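Local coordinates for putative hexulose 6 phosphate synthase (Salmonella typhimurium, PDB 3F4W), which belongs to the orotidine 5'-phosphate decarboxylase/HUMPS family and folds as a closed parallel beta-alpha barrel, at residues K61-G66 with G85-L90; L122-G127 with V156-R161. All coordinates share one frame; numbering follows the deposited sequence.

Interaction 1: K61-G66 with G85-L90; sequences KIMDGG and GVTDVL
M63 and T87 carry this contact, their side chains running past each other in opposite directions. CB of T87 points at the 61-66 loop, and its hydroxyl OG1 donates to the backbone O of M63 at 2.6 Å. The hydroxyl does not come in along a lone pair: it stands above the carbonyl plane, 35° out of it, with a C=O...OG1 angle of 124°. OG1 lies anti to the backbone N of T87 (chi1 -162°), while CG2 sits between the backbone N and the carbonyl carbon, its nearest approach to 61-66 being I62 O. The chain of M63 bends at chi2 and brings its sulfur alongside T87, with SD 3.6 Å from T87 CB. The thioether therefore touches the same residue whose hydroxyl bonds to the M63 carbonyl, and its methyl CE lies 3.9 Å from T87 CA. M63 also reaches V86, CE lying 4.1 Å from V86 O and SD loosely against CG2. Beyond T87 the chain enters helix 89-102, with D88 as N-cap: its OD2 takes the N-H of L90 at 2.9 Å through the anti lone pair. The second subunit covers much of this region, its C112 packing on M63, its V86 on V86, and its R144 forming a salt bridge with D88. Two neighbouring beta-to-alpha loops, leaving the C-terminal ends of strands 55-62 and 80-84, meet here, as adjacent loops do at that rim of a TIM barrel.

Interaction 2: L122-G127 with V156-R161; sequences LLEEAG and VRRKAR
The carboxylate of E124 reaches from helix 116-126 into the turn at 157-160 and accepts backbone N-H groups with both oxygens. OE2 receives R158 N at 2.8 Å on its syn lone pair, a fairly straight bond (162° at the hydrogen). OE1 has two firm donors: K159 N at 3.0 Å, also on the syn lone pair, and A160 N at 2.8 Å, on the syn side but 31° out of the carboxylate plane. A weak, longer bond from R158 N also reaches OE1. Three successive amides therefore converge on one carboxylate, which fixes its rotation and would probably stabilise its negative charge. The methyl of A160 closes in on the same oxygen, CB lying 3.4 Å from E124 OE1, while CB of R158 lies against OE2. The E124 chain leaves its helix with CG anti to the carbonyl carbon (chi1 -76°) and then extends to the loop. In the TIM barrel this turn is an alpha-to-beta connection, leading from helix 147-156 into strand 161-165. R157 folds back on the same loop, NH1 donating to A160 O at 3.0 Å nearly in line with C=O, the oxygen tilted out of the guanidinium plane. Farther out, A160 also packs on L131 of strand 130-134, and V156 touches P117 and V120 of helix 116-126. Just past E124 that helix ends in a Schellman motif at G127, whose N bonds back to E124 O.

How the interactions relate
From the N terminus, 61-66 takes in the end of strand 55-62, and interaction 1 closes a loop when the chain, after helix 66-75 and strand 80-84, returns at 85-90. The chain then runs through helix 89-102, strand 105-109 and helix 116-126 to 122-127, where interaction 2 opens; it closes at 156-161, where strand 161-165 begins. The two loops follow in series, neither nested nor crossed. Interaction 1 joins neighbouring beta-to-alpha loops, whereas interaction 2 ties an outer helix to an alpha-to-beta turn. Their centres lie 16 Å apart, yet they meet where V89 and L122 pack side chain to side chain, linking helices 89-102 and 116-126.

Interaction 1: K61-G66 with G85-L90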
# COMPACT_ATOMS: atom_id res chain seq x y z
N LYS A 61 -4.64 0.70 1.79
CA LYS A 61 -4.15 1.58 0.74
C LYS A 61 -3.81 0.78 -0.52
O LYS A 61 -2.71 0.89 -1.07
CB LYS A 61 -2.92 2.37 1.21
CG LYS A 61 -3.23 3.54 2.13
CD LYS A 61 -1.98 4.36 2.41
CE LYS A 61 -2.26 5.51 3.36
NZ LYS A 61 -2.47 5.04 4.75
N ILE A 62 -4.77 -0.03 -0.95
CA ILE A 62 -4.60 -0.91 -2.10
C ILE A 62 -4.18 -0.17 -3.37
O ILE A 62 -4.74 0.88 -3.71
CB ILE A 62 -5.89 -1.70 -2.35
CG1 ILE A 62 -6.19 -2.62 -1.16
CG2 ILE A 62 -5.77 -2.53 -3.62
CD1 ILE A 62 -7.53 -3.32 -1.24
N MET A 63 -3.20 -0.73 -4.06
CA MET A 63 -2.67 -0.13 -5.28
C MET A 63 -2.80 -1.11 -6.45
O MET A 63 -2.76 -0.71 -7.61
CB MET A 63 -1.20 0.24 -5.09
CG MET A 63 -0.58 1.02 -6.25
SD MET A 63 -1.25 2.69 -6.35
CE MET A 63 -0.52 3.30 -7.87
N ASP A 64 -2.96 -2.38 -6.12
CA ASP A 64 -3.03 -3.43 -7.13
C ASP A 64 -3.68 -4.67 -6.53
O ASP A 64 -3.84 -4.76 -5.31
CB ASP A 64 -1.62 -3.76 -7.66
CG ASP A 64 -1.65 -4.65 -8.90
OD1 ASP A 64 -0.63 -5.32 -9.18
OD2 ASP A 64 -2.70 -4.69 -9.58
N GLY A 65 -4.04 -5.62 -7.38
CA GLY A 65 -4.67 -6.85 -6.93
C GLY A 65 -5.92 -6.53 -6.13
O GLY A 65 -6.16 -7.13 -5.08
N GLY A 66 -6.70 -5.59 -6.65
CA GLY A 66 -7.84 -5.04 -5.94
C GLY A 66 -8.81 -6.02 -5.33
O GLY A 66 -9.07 -5.97 -4.13
N GLY A 85 -6.61 6.53 -4.57
CA GLY A 85 -7.18 7.25 -5.69
C GLY A 85 -6.22 7.38 -6.85
O GLY A 85 -6.64 7.56 -8.00
N VAL A 86 -4.92 7.27 -6.57
CA VAL A 86 -3.91 7.40 -7.62
C VAL A 86 -3.74 6.12 -8.43
O VAL A 86 -3.04 6.12 -9.44
CB VAL A 86 -2.54 7.84 -7.06
CG1 VAL A 86 -2.60 9.28 -6.57
CG2 VAL A 86 -2.08 6.91 -5.96
N THR A 87 -4.39 5.04 -8.00
CA THR A 87 -4.27 3.77 -8.73
C THR A 87 -5.20 3.73 -9.94
O THR A 87 -6.03 4.62 -10.14
CB THR A 87 -4.54 2.55 -7.83
OG1 THR A 87 -4.02 1.38 -8.46
CG2 THR A 87 -6.03 2.37 -7.58
N ASP A 88 -5.07 2.68 -10.74
CA ASP A 88 -5.85 2.54 -11.96
C ASP A 88 -7.33 2.33 -11.62
O ASP A 88 -7.67 1.71 -10.61
CB ASP A 88 -5.32 1.36 -12.78
CG ASP A 88 -5.80 1.39 -14.22
OD1 ASP A 88 -4.96 1.62 -15.13
OD2 ASP A 88 -7.01 1.18 -14.46
N VAL A 89 -8.21 2.85 -12.47
CA VAL A 89 -9.64 2.68 -12.26
C VAL A 89 -10.05 1.21 -12.22
O VAL A 89 -11.01 0.85 -11.53
CB VAL A 89 -10.48 3.43 -13.32
CG1 VAL A 89 -10.35 4.91 -13.12
CG2 VAL A 89 -10.05 3.04 -14.72
N LEU A 90 -9.34 0.37 -12.97
CA LEU A 90 -9.54 -1.08 -12.94
C LEU A 90 -9.46 -1.62 -11.52
O LEU A 90 -10.28 -2.43 -11.10
CB LEU A 90 -8.47 -1.77 -13.79
CG LEU A 90 -8.73 -2.10 -15.27
CD1 LEU A 90 -9.87 -1.29 -15.83
CD2 LEU A 90 -7.45 -1.92 -16.09

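Interaction 2: L122-G127 with V156-R161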
# COMPACT_ATOMS: atom_id res chain seq x y z
N LEU A 122 -13.85 11.60 -12.43
CA LEU A 122 -13.56 10.31 -13.03
C LEU A 122 -13.99 9.16 -12.12
O LEU A 122 -14.62 8.20 -12.57
CB LEU A 122 -12.07 10.21 -13.35
CG LEU A 122 -11.60 9.10 -14.28
CD1 LEU A 122 -10.21 9.40 -14.81
CD2 LEU A 122 -11.61 7.79 -13.54
N LEU A 123 -13.66 9.27 -10.84
CA LEU A 123 -13.90 8.19 -9.89
C LEU A 123 -15.38 8.01 -9.58
O LEU A 123 -15.87 6.88 -9.48
CB LEU A 123 -13.11 8.41 -8.60
CG LEU A 123 -11.60 8.42 -8.80
CD1 LEU A 123 -10.89 8.67 -7.48
CD2 LEU A 123 -11.12 7.13 -9.44
N GLU A 124 -16.09 9.12 -9.44
CA GLU A 124 -17.52 9.06 -9.17
C GLU A 124 -18.28 8.42 -10.32
O GLU A 124 -19.17 7.61 -10.11
CB GLU A 124 -18.08 10.45 -8.86
CG GLU A 124 -17.73 10.95 -7.47
CD GLU A 124 -18.68 12.03 -6.99
OE1 GLU A 124 -19.63 11.70 -6.24
OE2 GLU A 124 -18.48 13.20 -7.37
N GLU A 125 -17.93 8.80 -11.55
CA GLU A 125 -18.61 8.23 -12.70
C GLU A 125 -18.20 6.77 -12.90
O GLU A 125 -18.86 6.02 -13.62
CB GLU A 125 -18.36 9.06 -13.96
CG GLU A 125 -16.92 9.06 -14.44
CD GLU A 125 -16.69 10.01 -15.60
OE1 GLU A 125 -17.23 11.14 -15.56
OE2 GLU A 125 -15.98 9.64 -16.56
N ALA A 126 -17.12 6.37 -12.24
CA ALA A 126 -16.66 4.98 -12.29
C ALA A 126 -17.30 4.13 -11.20
O ALA A 126 -17.17 2.90 -11.20
CB ALA A 126 -15.14 4.91 -12.20
N GLY A 127 -17.99 4.78 -10.26
CA GLY A 127 -18.75 4.07 -9.24
C GLY A 127 -18.32 4.33 -7.81
O GLY A 127 -18.96 3.84 -6.88
N VAL A 156 -16.49 19.97 -5.62
CA VAL A 156 -16.53 19.15 -6.83
C VAL A 156 -17.39 17.89 -6.69
O VAL A 156 -18.04 17.48 -7.65
CB VAL A 156 -15.12 18.73 -7.29
CG1 VAL A 156 -15.20 17.88 -8.54
CG2 VAL A 156 -14.26 19.96 -7.52
N ARG A 157 -17.40 17.28 -5.51
CA ARG A 157 -18.12 16.03 -5.33
C ARG A 157 -19.62 16.17 -5.61
O ARG A 157 -20.23 17.19 -5.29
CB ARG A 157 -17.88 15.45 -3.92
CG ARG A 157 -18.56 16.19 -2.79
CD ARG A 157 -19.96 15.65 -2.50
NE ARG A 157 -20.65 16.48 -1.52
CZ ARG A 157 -20.72 16.20 -0.22
NH1 ARG A 157 -20.16 15.09 0.25
NH2 ARG A 157 -21.36 17.01 0.60
N ARG A 158 -20.20 15.14 -6.22
CA ARG A 158 -21.62 15.15 -6.55
C ARG A 158 -22.45 14.37 -5.54
O ARG A 158 -23.42 14.88 -4.98
CB ARG A 158 -21.86 14.58 -7.95
CG ARG A 158 -21.34 15.46 -9.07
CD ARG A 158 -21.66 14.85 -10.43
NE ARG A 158 -21.01 15.56 -11.52
CZ ARG A 158 -21.09 15.20 -12.80
NH1 ARG A 158 -21.79 14.13 -13.14
NH2 ARG A 158 -20.46 15.91 -13.73
N LYS A 159 -22.06 13.12 -5.29
CA LYS A 159 -22.82 12.23 -4.42
C LYS A 159 -21.95 11.59 -3.34
O LYS A 159 -22.46 11.21 -2.29
CB LYS A 159 -23.49 11.13 -5.25
CG LYS A 159 -24.66 11.60 -6.10
CD LYS A 159 -25.34 10.42 -6.77
CE LYS A 159 -26.59 10.85 -7.52
NZ LYS A 159 -27.28 9.70 -8.18
N ALA A 160 -20.66 11.47 -3.61
CA ALA A 160 -19.75 10.76 -2.72
C ALA A 160 -19.86 11.19 -1.26
O ALA A 160 -19.95 12.37 -0.95
CB ALA A 160 -18.31 10.89 -3.21
N ARG A 161 -19.87 10.20 -0.37
CA ARG A 161 -19.66 10.41 1.05
C ARG A 161 -18.21 10.86 1.19
O ARG A 161 -17.36 10.41 0.43
CB ARG A 161 -19.90 9.10 1.79
CG ARG A 161 -20.04 9.20 3.30
CD ARG A 161 -20.25 7.82 3.92
NE ARG A 161 -20.34 7.88 5.37
CZ ARG A 161 -20.23 6.83 6.18
NH1 ARG A 161 -20.02 5.61 5.68
NH2 ARG A 161 -20.33 6.99 7.49